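Local coordinates for protein membrane-bound protease PH1510 (Pyrococcus horikoshii, PDB 6M4B) that cleaves proteins such as casein and a stomatin homologue preferentially near hydrophobic or aromatic residues, as a membrane-bound serine protease represented here by its N-terminal protease domain, at residues 108-113 with 117-122; 85-90 with 134-139; 160-163 with 167-170; 93-98 with 140-145. The protein carries 1 engineered substitution. One frame throughout, in Å; residues are numbered along the deposited sequence.

Interaction 1 (108-113 with 117-122)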
loop_
_atom_site.group_PDB
_atom_site.type_symbol
_atom_site.label_atom_id
_atom_site.label_comp_id
_atom_site.label_asym_id
_atom_site.label_seq_id
_atom_site.Cartn_x
_atom_site.Cartn_y
_atom_site.Cartn_z
ATOM N N PRO A 108 6.115 -16.809 -3.441
ATOM C CA PRO A 108 6.707 -16.451 -2.138
ATOM C C PRO A 108 7.197 -17.717 -1.435
ATOM O O PRO A 108 6.430 -18.690 -1.272
ATOM C CB PRO A 108 5.564 -15.746 -1.377
ATOM C CG PRO A 108 4.321 -16.161 -2.071
ATOM C CD PRO A 108 4.643 -16.750 -3.413
ATOM N N ILE A 109 8.483 -17.710 -1.127
ATOM C CA ILE A 109 9.161 -18.818 -0.480
ATOM C C ILE A 109 9.922 -18.353 0.776
ATOM O O ILE A 109 10.370 -17.222 0.860
ATOM C CB ILE A 109 10.136 -19.512 -1.438
ATOM C CG1 ILE A 109 11.378 -18.624 -1.721
ATOM C CG2 ILE A 109 9.377 -19.985 -2.675
ATOM C CD1 ILE A 109 12.407 -19.232 -2.655
ATOM N N LEU A 110 10.023 -19.220 1.769
ATOM C CA LEU A 110 10.627 -18.850 3.072
ATOM C C LEU A 110 12.139 -19.118 3.077
ATOM O O LEU A 110 12.887 -18.428 3.740
ATOM C CB LEU A 110 9.898 -19.606 4.207
ATOM C CG LEU A 110 8.372 -19.481 4.319
ATOM C CD1 LEU A 110 7.846 -20.100 5.635
ATOM C CD2 LEU A 110 7.966 -18.029 4.235
ATOM N N GLY A 111 12.572 -20.128 2.327
ATOM C CA GLY A 111 13.963 -20.554 2.253
ATOM C C GLY A 111 13.985 -22.056 1.954
ATOM O O GLY A 111 13.036 -22.605 1.388
ATOM N N TYR A 112 15.097 -22.701 2.306
ATOM C CA TYR A 112 15.278 -24.170 2.242
ATOM C C TYR A 112 15.250 -24.872 3.631
ATOM O O TYR A 112 15.773 -24.354 4.643
ATOM C CB TYR A 112 16.600 -24.480 1.507
ATOM C CG TYR A 112 16.550 -24.059 0.043
ATOM C CD1 TYR A 112 16.990 -22.794 -0.332
ATOM C CD2 TYR A 112 16.030 -24.915 -0.942
ATOM C CE1 TYR A 112 16.916 -22.380 -1.651
ATOM C CE2 TYR A 112 15.978 -24.530 -2.270
ATOM C CZ TYR A 112 16.413 -23.252 -2.609
ATOM O OH TYR A 112 16.390 -22.832 -3.909
ATOM N N SER A 113 14.653 -26.049 3.666
ATOM C CA SER A 113 14.470 -26.798 4.929
ATOM C C SER A 113 15.764 -27.501 5.429
ATOM O O SER A 113 16.844 -27.254 4.887
ATOM C CB SER A 113 13.339 -27.805 4.754
ATOM O OG SER A 113 13.762 -28.915 3.990
ATOM N N SER A 117 14.768 -28.943 0.919
ATOM C CA SER A 117 13.458 -28.737 0.280
ATOM C C SER A 117 13.078 -27.285 0.308
ATOM O O SER A 117 13.266 -26.593 1.305
ATOM C CB SER A 117 12.345 -29.545 0.946
ATOM O OG SER A 117 12.861 -30.810 1.243
ATOM N N ILE A 118 12.474 -26.841 -0.779
ATOM C CA ILE A 118 12.032 -25.477 -0.879
ATOM C C ILE A 118 10.819 -25.312 0.097
ATOM O O ILE A 118 9.926 -26.100 0.103
ATOM C CB ILE A 118 11.813 -25.113 -2.369
ATOM C CG1 ILE A 118 11.812 -23.580 -2.482
ATOM C CG2 ILE A 118 10.621 -25.875 -3.012
ATOM C CD1 ILE A 118 11.068 -22.996 -3.661
ATOM N N ILE A 119 10.873 -24.353 1.005
ATOM C CA ILE A 119 9.768 -24.096 1.902
ATOM C C ILE A 119 8.799 -23.047 1.241
ATOM O O ILE A 119 9.109 -21.846 1.170
ATOM C CB ILE A 119 10.278 -23.579 3.289
ATOM C CG1 ILE A 119 11.259 -24.573 3.968
ATOM C CG2 ILE A 119 9.098 -23.274 4.238
ATOM C CD1 ILE A 119 11.876 -24.056 5.262
ATOM N N GLU A 120 7.632 -23.486 0.819
ATOM C CA GLU A 120 6.583 -22.554 0.346
ATOM C C GLU A 120 5.984 -21.758 1.509
ATOM O O GLU A 120 5.795 -22.279 2.582
ATOM C CB GLU A 120 5.479 -23.286 -0.426
ATOM C CG GLU A 120 6.092 -23.942 -1.658
ATOM C CD GLU A 120 5.079 -24.352 -2.691
ATOM O OE1 GLU A 120 4.688 -23.455 -3.458
ATOM O OE2 GLU A 120 4.688 -25.548 -2.758
ATOM N N ALA A 121 5.735 -20.478 1.294
ATOM C CA ALA A 121 4.882 -19.703 2.183
ATOM C C ALA A 121 3.527 -20.411 2.422
ATOM O O ALA A 121 2.942 -21.024 1.507
ATOM C CB ALA A 121 4.648 -18.311 1.608
ATOM N N PRO A 122 3.029 -20.342 3.661
ATOM C CA PRO A 122 1.680 -20.895 3.888
ATOM C C PRO A 122 0.613 -20.157 3.011
ATOM O O PRO A 122 0.834 -18.997 2.624
ATOM C CB PRO A 122 1.421 -20.630 5.378
ATOM C CG PRO A 122 2.557 -19.773 5.909
ATOM C CD PRO A 122 3.601 -19.626 4.829
#

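Interaction 2 (85-90 with 134-139)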
loop_
_atom_site.group_PDB
_atom_site.type_symbol
_atom_site.label_atom_id
_atom_site.label_comp_id
_atom_site.label_asym_id
_atom_site.label_seq_id
_atom_site.Cartn_x
_atom_site.Cartn_y
_atom_site.Cartn_z
ATOM N N GLY A 85 11.337 -7.456 -6.879
ATOM C CA GLY A 85 11.581 -6.493 -7.936
ATOM C C GLY A 85 10.392 -6.284 -8.862
ATOM O O GLY A 85 10.248 -5.191 -9.432
ATOM N N THR A 86 9.591 -7.347 -9.069
ATOM C CA THR A 86 8.426 -7.266 -9.914
ATOM C C THR A 86 7.410 -6.275 -9.369
ATOM O O THR A 86 6.836 -5.507 -10.133
ATOM C CB THR A 86 7.816 -8.628 -10.043
ATOM O OG1 THR A 86 8.783 -9.500 -10.660
ATOM C CG2 THR A 86 6.595 -8.609 -10.883
ATOM N N TYR A 87 7.243 -6.270 -8.034
ATOM C CA TYR A 87 6.321 -5.412 -7.335
ATOM C C TYR A 87 6.765 -3.937 -7.431
ATOM O O TYR A 87 5.939 -3.062 -7.593
ATOM C CB TYR A 87 6.215 -5.783 -5.829
ATOM C CG TYR A 87 5.646 -7.183 -5.503
ATOM C CD1 TYR A 87 6.428 -8.335 -5.612
ATOM C CD2 TYR A 87 4.353 -7.332 -5.001
ATOM C CE1 TYR A 87 5.928 -9.580 -5.270
ATOM C CE2 TYR A 87 3.870 -8.559 -4.631
ATOM C CZ TYR A 87 4.658 -9.673 -4.753
ATOM O OH TYR A 87 4.172 -10.876 -4.413
ATOM N N ILE A 88 8.069 -3.680 -7.337
ATOM C CA ILE A 88 8.613 -2.328 -7.483
ATOM C C ILE A 88 8.238 -1.813 -8.862
ATOM O O ILE A 88 7.696 -0.732 -8.993
ATOM C CB ILE A 88 10.157 -2.331 -7.265
ATOM C CG1 ILE A 88 10.509 -2.712 -5.802
ATOM C CG2 ILE A 88 10.796 -0.963 -7.556
ATOM C CD1 ILE A 88 11.967 -3.072 -5.570
ATOM N N ALA A 89 8.453 -2.646 -9.880
ATOM C CA ALA A 89 8.037 -2.317 -11.220
ATOM C C ALA A 89 6.525 -2.079 -11.353
ATOM O O ALA A 89 6.124 -0.983 -11.809
ATOM C CB ALA A 89 8.467 -3.390 -12.185
ATOM N N LEU A 90 5.691 -3.041 -10.906
ATOM C CA LEU A 90 4.232 -2.858 -10.955
ATOM C C LEU A 90 3.701 -1.686 -10.172
ATOM O O LEU A 90 2.634 -1.146 -10.502
ATOM C CB LEU A 90 3.488 -4.126 -10.573
ATOM C CG LEU A 90 3.740 -5.298 -11.484
ATOM C CD1 LEU A 90 3.194 -6.557 -10.845
ATOM C CD2 LEU A 90 3.075 -5.056 -12.836
ATOM N N LYS A 134 -1.922 -8.044 -7.317
ATOM C CA LYS A 134 -3.060 -7.748 -8.162
ATOM C C LYS A 134 -3.534 -6.309 -8.029
ATOM O O LYS A 134 -3.925 -5.681 -9.011
ATOM C CB LYS A 134 -4.208 -8.702 -7.901
ATOM C CG LYS A 134 -4.018 -10.064 -8.542
ATOM C CD LYS A 134 -5.135 -11.025 -8.193
ATOM C CE LYS A 134 -6.482 -10.667 -8.817
ATOM N NZ LYS A 134 -6.960 -11.705 -9.748
ATOM N N SER A 135 -3.454 -5.775 -6.829
ATOM C CA SER A 135 -3.806 -4.426 -6.586
ATOM C C SER A 135 -2.837 -3.461 -7.295
ATOM O O SER A 135 -3.306 -2.487 -7.834
ATOM C CB SER A 135 -3.831 -4.126 -5.092
ATOM O OG SER A 135 -2.550 -4.008 -4.493
ATOM N N LEU A 136 -1.520 -3.737 -7.273
ATOM C CA LEU A 136 -0.568 -2.903 -7.979
ATOM C C LEU A 136 -0.867 -2.935 -9.495
ATOM O O LEU A 136 -0.904 -1.886 -10.119
ATOM C CB LEU A 136 0.874 -3.315 -7.690
ATOM C CG LEU A 136 1.316 -3.315 -6.214
ATOM C CD1 LEU A 136 2.764 -3.707 -6.157
ATOM C CD2 LEU A 136 1.099 -1.938 -5.617
ATOM N N ALA A 137 -1.200 -4.108 -10.033
ATOM C CA ALA A 137 -1.622 -4.201 -11.404
ATOM C C ALA A 137 -2.899 -3.418 -11.708
ATOM O O ALA A 137 -2.936 -2.661 -12.667
ATOM C CB ALA A 137 -1.772 -5.664 -11.839
ATOM N N GLN A 138 -3.934 -3.588 -10.890
ATOM C CA GLN A 138 -5.218 -2.925 -11.129
ATOM C C GLN A 138 -5.081 -1.437 -10.977
ATOM O O GLN A 138 -5.666 -0.706 -11.728
ATOM C CB GLN A 138 -6.340 -3.424 -10.203
ATOM C CG GLN A 138 -6.531 -4.921 -10.241
ATOM C CD GLN A 138 -7.621 -5.349 -11.169
ATOM O OE1 GLN A 138 -8.046 -4.578 -12.060
ATOM N NE2 GLN A 138 -8.084 -6.608 -10.990
ATOM N N GLU A 139 -4.333 -0.995 -9.981
ATOM C CA GLU A 139 -4.113 0.419 -9.771
ATOM C C GLU A 139 -3.426 1.099 -10.985
ATOM O O GLU A 139 -3.637 2.271 -11.215
ATOM C CB GLU A 139 -3.240 0.643 -8.527
ATOM C CG GLU A 139 -4.027 0.459 -7.240
ATOM C CD GLU A 139 -3.164 0.197 -6.012
ATOM O OE1 GLU A 139 -1.912 0.335 -6.098
ATOM O OE2 GLU A 139 -3.755 -0.169 -4.961
HETATM O O HOH W 1 0.670 0.099 -9.408
#

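Interaction 3 (160-163 with 167-170)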
loop_
_atom_site.group_PDB
_atom_site.type_symbol
_atom_site.label_atom_id
_atom_site.label_comp_id
_atom_site.label_asym_id
_atom_site.label_seq_id
_atom_site.Cartn_x
_atom_site.Cartn_y
_atom_site.Cartn_z
ATOM N N GLU A 160 9.209 -8.711 -24.559
ATOM C CA GLU A 160 8.220 -8.733 -25.638
ATOM C C GLU A 160 6.926 -9.426 -25.170
ATOM O O GLU A 160 5.839 -9.010 -25.522
ATOM C CB GLU A 160 8.838 -9.415 -26.898
ATOM C CG GLU A 160 10.308 -8.946 -27.263
ATOM C CD GLU A 160 11.510 -9.534 -26.409
ATOM O OE1 GLU A 160 12.535 -8.877 -26.144
ATOM O OE2 GLU A 160 11.490 -10.694 -26.009
ATOM N N GLU A 161 7.035 -10.475 -24.349
ATOM C CA GLU A 161 5.846 -11.114 -23.727
ATOM C C GLU A 161 5.175 -10.141 -22.756
ATOM O O GLU A 161 3.974 -9.936 -22.781
ATOM C CB GLU A 161 6.243 -12.389 -22.981
ATOM C CG GLU A 161 6.701 -13.503 -23.909
ATOM C CD GLU A 161 7.463 -14.609 -23.199
ATOM O OE1 GLU A 161 7.557 -15.679 -23.820
ATOM O OE2 GLU A 161 7.931 -14.438 -22.038
ATOM N N ALA A 162 5.991 -9.505 -21.937
ATOM C CA ALA A 162 5.509 -8.541 -20.957
ATOM C C ALA A 162 4.822 -7.385 -21.648
ATOM O O ALA A 162 3.824 -6.882 -21.125
ATOM C CB ALA A 162 6.670 -8.064 -20.075
ATOM N N LEU A 163 5.313 -6.932 -22.813
ATOM C CA LEU A 163 4.638 -5.819 -23.509
ATOM C C LEU A 163 3.308 -6.284 -24.088
ATOM O O LEU A 163 2.262 -5.607 -23.980
ATOM C CB LEU A 163 5.510 -5.267 -24.624
ATOM C CG LEU A 163 4.948 -4.053 -25.386
ATOM C CD1 LEU A 163 5.066 -2.789 -24.527
ATOM C CD2 LEU A 163 5.687 -3.841 -26.713
ATOM N N VAL A 167 1.635 -5.906 -19.250
ATOM C CA VAL A 167 2.346 -5.794 -17.982
ATOM C C VAL A 167 3.316 -4.606 -17.929
ATOM O O VAL A 167 3.509 -4.018 -16.875
ATOM C CB VAL A 167 3.193 -7.052 -17.748
ATOM C CG1 VAL A 167 3.988 -6.979 -16.472
ATOM C CG2 VAL A 167 2.274 -8.243 -17.728
ATOM N N ILE A 168 3.959 -4.293 -19.046
ATOM C CA ILE A 168 4.877 -3.143 -19.122
ATOM C C ILE A 168 4.442 -2.236 -20.278
ATOM O O ILE A 168 3.580 -2.588 -21.067
ATOM C CB ILE A 168 6.329 -3.594 -19.336
ATOM C CG1 ILE A 168 6.507 -4.263 -20.707
ATOM C CG2 ILE A 168 6.757 -4.563 -18.239
ATOM C CD1 ILE A 168 7.942 -4.570 -21.051
ATOM N N GLU A 169 5.066 -1.077 -20.368
ATOM C CA GLU A 169 4.692 -0.084 -21.350
ATOM C C GLU A 169 5.739 0.079 -22.477
ATOM O O GLU A 169 5.360 0.406 -23.570
ATOM C CB GLU A 169 4.367 1.267 -20.691
ATOM C CG GLU A 169 3.132 1.275 -19.798
ATOM C CD GLU A 169 3.387 0.592 -18.456
ATOM O OE1 GLU A 169 2.668 -0.380 -18.118
ATOM O OE2 GLU A 169 4.310 1.025 -17.744
ATOM N N VAL A 170 7.006 -0.203 -22.215
ATOM C CA VAL A 170 8.049 0.101 -23.154
ATOM C C VAL A 170 9.111 -0.981 -23.182
ATOM O O VAL A 170 9.610 -1.421 -22.154
ATOM C CB VAL A 170 8.718 1.481 -22.790
ATOM C CG1 VAL A 170 9.905 1.770 -23.676
ATOM C CG2 VAL A 170 7.686 2.641 -22.857
#

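Interaction 4 (93-98 with 140-145)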
loop_
_atom_site.group_PDB
_atom_site.type_symbol
_atom_site.label_atom_id
_atom_site.label_comp_id
_atom_site.label_asym_id
_atom_site.label_seq_id
_atom_site.Cartn_x
_atom_site.Cartn_y
_atom_site.Cartn_z
ATOM N N HIS A 93 5.189 4.300 -12.105
ATOM C CA HIS A 93 4.461 5.097 -13.080
ATOM C C HIS A 93 4.564 4.589 -14.500
ATOM O O HIS A 93 3.690 4.851 -15.306
ATOM C CB HIS A 93 4.937 6.542 -12.987
ATOM C CG HIS A 93 4.648 7.168 -11.673
ATOM N ND1 HIS A 93 5.508 7.080 -10.604
ATOM C CD2 HIS A 93 3.580 7.888 -11.239
ATOM C CE1 HIS A 93 4.987 7.715 -9.564
ATOM N NE2 HIS A 93 3.814 8.203 -9.926
ATOM N N LEU A 94 5.678 3.922 -14.810
ATOM C CA LEU A 94 5.942 3.407 -16.128
ATOM C C LEU A 94 7.023 2.328 -16.023
ATOM O O LEU A 94 7.956 2.484 -15.247
ATOM C CB LEU A 94 6.438 4.525 -17.054
ATOM C CG LEU A 94 6.244 4.273 -18.558
ATOM C CD1 LEU A 94 4.804 4.525 -18.875
ATOM C CD2 LEU A 94 7.081 5.196 -19.446
ATOM N N ILE A 95 6.886 1.244 -16.780
ATOM C CA ILE A 95 7.873 0.202 -16.763
ATOM C C ILE A 95 8.420 0.092 -18.155
ATOM O O ILE A 95 7.654 -0.025 -19.110
ATOM C CB ILE A 95 7.299 -1.184 -16.347
ATOM C CG1 ILE A 95 6.594 -1.122 -14.978
ATOM C CG2 ILE A 95 8.419 -2.196 -16.266
ATOM C CD1 ILE A 95 5.632 -2.286 -14.760
ATOM N N ALA A 96 9.733 0.047 -18.232
ATOM C CA ALA A 96 10.448 -0.252 -19.460
ATOM C C ALA A 96 11.385 -1.434 -19.223
ATOM O O ALA A 96 11.978 -1.565 -18.135
ATOM C CB ALA A 96 11.247 0.961 -19.889
ATOM N N MET A 97 11.519 -2.263 -20.239
ATOM C CA MET A 97 12.496 -3.378 -20.216
ATOM C C MET A 97 13.463 -3.383 -21.436
ATOM O O MET A 97 13.056 -3.160 -22.549
ATOM C CB MET A 97 11.766 -4.720 -20.121
ATOM C CG MET A 97 11.001 -4.934 -18.798
ATOM S SD MET A 97 10.138 -6.505 -18.805
ATOM C CE MET A 97 11.504 -7.615 -18.496
ATOM N N ALA A 98 14.745 -3.543 -21.166
ATOM C CA ALA A 98 15.745 -3.753 -22.234
ATOM C C ALA A 98 15.584 -5.154 -22.817
ATOM O O ALA A 98 15.134 -6.049 -22.101
ATOM C CB ALA A 98 17.142 -3.611 -21.676
ATOM N N SER A 140 -2.567 0.371 -11.682
ATOM C CA SER A 140 -1.844 0.901 -12.815
ATOM C C SER A 140 -2.389 0.477 -14.181
ATOM O O SER A 140 -1.721 0.689 -15.189
ATOM C CB SER A 140 -0.388 0.471 -12.687
ATOM O OG SER A 140 -0.247 -0.932 -12.678
ATOM N N GLY A 141 -3.589 -0.129 -14.237
ATOM C CA GLY A 141 -4.147 -0.551 -15.526
ATOM C C GLY A 141 -3.361 -1.675 -16.185
ATOM O O GLY A 141 -3.530 -1.926 -17.328
ATOM N N ARG A 142 -2.545 -2.404 -15.444
ATOM C CA ARG A 142 -1.756 -3.461 -15.984
ATOM C C ARG A 142 -2.448 -4.817 -15.755
ATOM O O ARG A 142 -3.382 -4.928 -14.998
ATOM C CB ARG A 142 -0.352 -3.424 -15.340
ATOM C CG ARG A 142 0.468 -2.196 -15.772
ATOM C CD ARG A 142 1.742 -2.080 -14.963
ATOM N NE ARG A 142 2.449 -0.885 -15.331
ATOM C CZ ARG A 142 2.919 0.062 -14.518
ATOM N NH1 ARG A 142 2.774 0.023 -13.200
ATOM N NH2 ARG A 142 3.573 1.078 -15.056
ATOM N N ASN A 143 -1.963 -5.855 -16.399
ATOM C CA ASN A 143 -2.661 -7.156 -16.389
ATOM C C ASN A 143 -2.582 -7.914 -15.004
ATOM O O ASN A 143 -1.562 -8.410 -14.622
ATOM C CB ASN A 143 -2.088 -7.997 -17.538
ATOM C CG ASN A 143 -2.901 -9.239 -17.800
ATOM O OD1 ASN A 143 -3.409 -9.837 -16.863
ATOM N ND2 ASN A 143 -2.891 -9.716 -19.039
ATOM N N ALA A 144 -3.668 -7.907 -14.267
ATOM C CA ALA A 144 -3.725 -8.509 -12.931
ATOM C C ALA A 144 -3.787 -10.055 -12.948
ATOM O O ALA A 144 -3.288 -10.684 -12.029
ATOM C CB ALA A 144 -4.930 -7.959 -12.187
ATOM N N THR A 145 -4.315 -10.648 -14.025
ATOM C CA THR A 145 -4.273 -12.081 -14.225
ATOM C C THR A 145 -2.829 -12.550 -14.343
ATOM O O THR A 145 -2.397 -13.459 -13.611
ATOM C CB THR A 145 -5.054 -12.454 -15.491
ATOM O OG1 THR A 145 -6.409 -12.091 -15.313
ATOM C CG2 THR A 145 -4.966 -13.943 -15.828
#

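Interaction 1 (108-113 with 117-122)
Ile-119 lies across from Leu-110 and Gly-111 in a two-stranded antiparallel beta hairpin, formed by strands 109-112 and 118-120, that projects from the protease domain. Two residues face one here, as in a beta bulge: Ile-109 pairs with Glu-120 and Tyr-112 with Ile-118, leaving Leu-110 and Gly-111 opposite Ile-119 alone. The backbone of Ile-119 is used at both ends, its O accepting Leu-110 N and its N reaching Gly-111 O at 2.8 Å. Gly-111 has backbone angles at which a CB would jam against the preceding carbonyl oxygen, which accounts for glycine. The side chain of Ile-119 spreads along the partner strand. Its CB rests 3.5 Å from Gly-111 O. From there CG2, anti to the backbone N, meets Leu-110 CD1 at 3.7 Å, the two side chains crossing at about a right angle. CG1 takes the other direction and lies 3.7 Å from Ser-113 N, while the terminal CD1 settles 3.8 Å from Ser-113 CA. With an alanine in place of Ile-119, Leu-110 CD1 would probably lose its cross-strand partner and the backbone of Ser-113 would be uncovered. Elsewhere on the hairpin, Ile-109 CG2 touches Ile-118 CD1 at 3.6 Å. Pro-108, Ile-109 and Leu-110 belong to the substrate-binding residues, and Pro-108 and Ala-121 also lean on Thr-126 of helix 123-139. At the turn, Ser-113 N bonds to Ser-117 O, and Ser-117 N returns a more bent bond to Ser-113 OG at 3.2 Å.

Interaction 2 (85-90 with 134-139)
Helix 84-90, which starts directly after the nucleophile position Ala-83 (an engineered residue), packs in the domain core against helix 123-139 through Leu-136, Tyr-87 and Leu-90. Leu-136 does most of the touching. With CG anti to the carbonyl carbon (chi1 -57°) its side chain reaches across to the other helix, where CD1 lies 3.5 Å from Tyr-87 O. The same methyl meets Tyr-87 CB at 4.0 Å and comes to the ring near its plane, at the CD2 edge; the Tyr-87 side chain also touches Cys-106, one of the substrate-binding residues. One turn on, Leu-90 CB and Leu-136 CB abut at 4.0 Å. The polar element is a bridging water. It donates to Leu-90 O and to Leu-136 O, 2.6 Å from each, and thereby links two carbonyls that, only 3.6 Å apart and both acceptors, cannot bond to each other. Beyond the contact, Ser-135 packs on Ser-135 of the second subunit, placing helix 123-139 between the core and the dimer partner. Such packing of the helix that follows the nucleophile against a long neighbouring helix, here the one bearing the active-site Lys-124, is consistent with the ClpP/crotonase fold.

Interaction 3 (160-163 with 167-170)
Ala-162 and Ile-168 form the tight half of this contact, in which the end of helix 159-164 is folded against the chain leading into strand 170-171. The carbonyl oxygen of Ala-162 receives two backbone N-H groups from the returning chain. Val-167 N lies nearly in line with the C=O bond, 3.0 Å from Ala-162 O, although the N-H itself is bent (152°), whereas Ile-168 N makes a weak second bond to that oxygen at 3.3 Å. Beside these bonds the side chains close up. Ile-168 CG1 sits between its own backbone N and carbonyl carbon (chi1 66°), a setting that carries the branch against the helix end: CG1 lies 3.6 Å from Leu-163 N, and CD1 meets Ala-162 CB at 3.8 Å. Replacing Ile-168 with an alanine would probably open a gap beside Ala-162 CB and strip the apolar contact from the backbone at Leu-163 N.

The outer side is thinner: exposed Leu-163 reaches Glu-169 with a single methyl, CD1, 3.3 Å from Glu-169 O, while Glu-161 directs its carboxylate elsewhere, OE2 bonding to Thr-158 N. Inward, the contact is enclosed by secondary structure. Val-167 packs on Ile-146 and Phe-150 of helix 144-152, Ile-168 rests on Ile-95 and Met-97 of strand 94-97, and Val-170 enters the parallel sheet as the edge strand beside strand 94-97, with helix 175-182 covering its side chain.

Interaction 4 (93-98 with 140-145)
The torsions of Arg-142 carry its guanidinium to Ile-95: CG is anti to the carbonyl carbon (chi1 -69°), and the chain then runs extended through CG, CD and NE (chi2 171°, chi3 -177°) until its flat end arrives at strand 94-97. Ile-95 answers with CG1 beside its own backbone N, so that CD1 is set over the centre of one guanidinium face, 3.5 Å from Arg-142 NE. CG1 follows at 3.7 Å from Arg-142 NH2. The edge of the group is turned to the backbone of Leu-94, with NH2 3.5 Å from Leu-94 CA and Leu-94 N lying in the guanidinium plane. The root of this side chain is fixed by a Schellman motif that ends helix 123-139: Arg-142 N bonds to Ala-137 O and Gly-141 N to Gln-138 O, with Gly-141 at positive phi as the C-prime residue. Directly after it Asn-143 is the N-cap of helix 144-152, its OD1 accepting Ile-146 N. The buried charge is likely to be balanced by Glu-169, whose OE2 forms a salt bridge with Arg-142 NH2. On the other amino group, NH1 donates to Ser-92 O, which with the Glu-169 bridge helps fix how the flat group is turned about CD-NE.

Interactions 2, 3 and 4 form one cluster: the centres of 2 and 4 and those of 3 and 4 are each about 7 Å apart. Arg-142 joins them, held by its backbone to interaction 2 and by its guanidinium to interaction 3, where Glu-169 OE2 probably bonds to Ile-95 N as well. Interactions 2 and 3 also touch directly, Leu-90 CD2 lying 4.2 Å from Val-167 O. Interaction 1 stands apart, its centre about 22 Å from that of interaction 2, yet strand 118-120 runs into helix 123-139. The active site lies between: the side chain of Ala-83 is about 6 Å from that of Tyr-87 and about 8 Å from that of Ile-109, and the side chain of Pro-122 is about 6 Å from that of Lys-124.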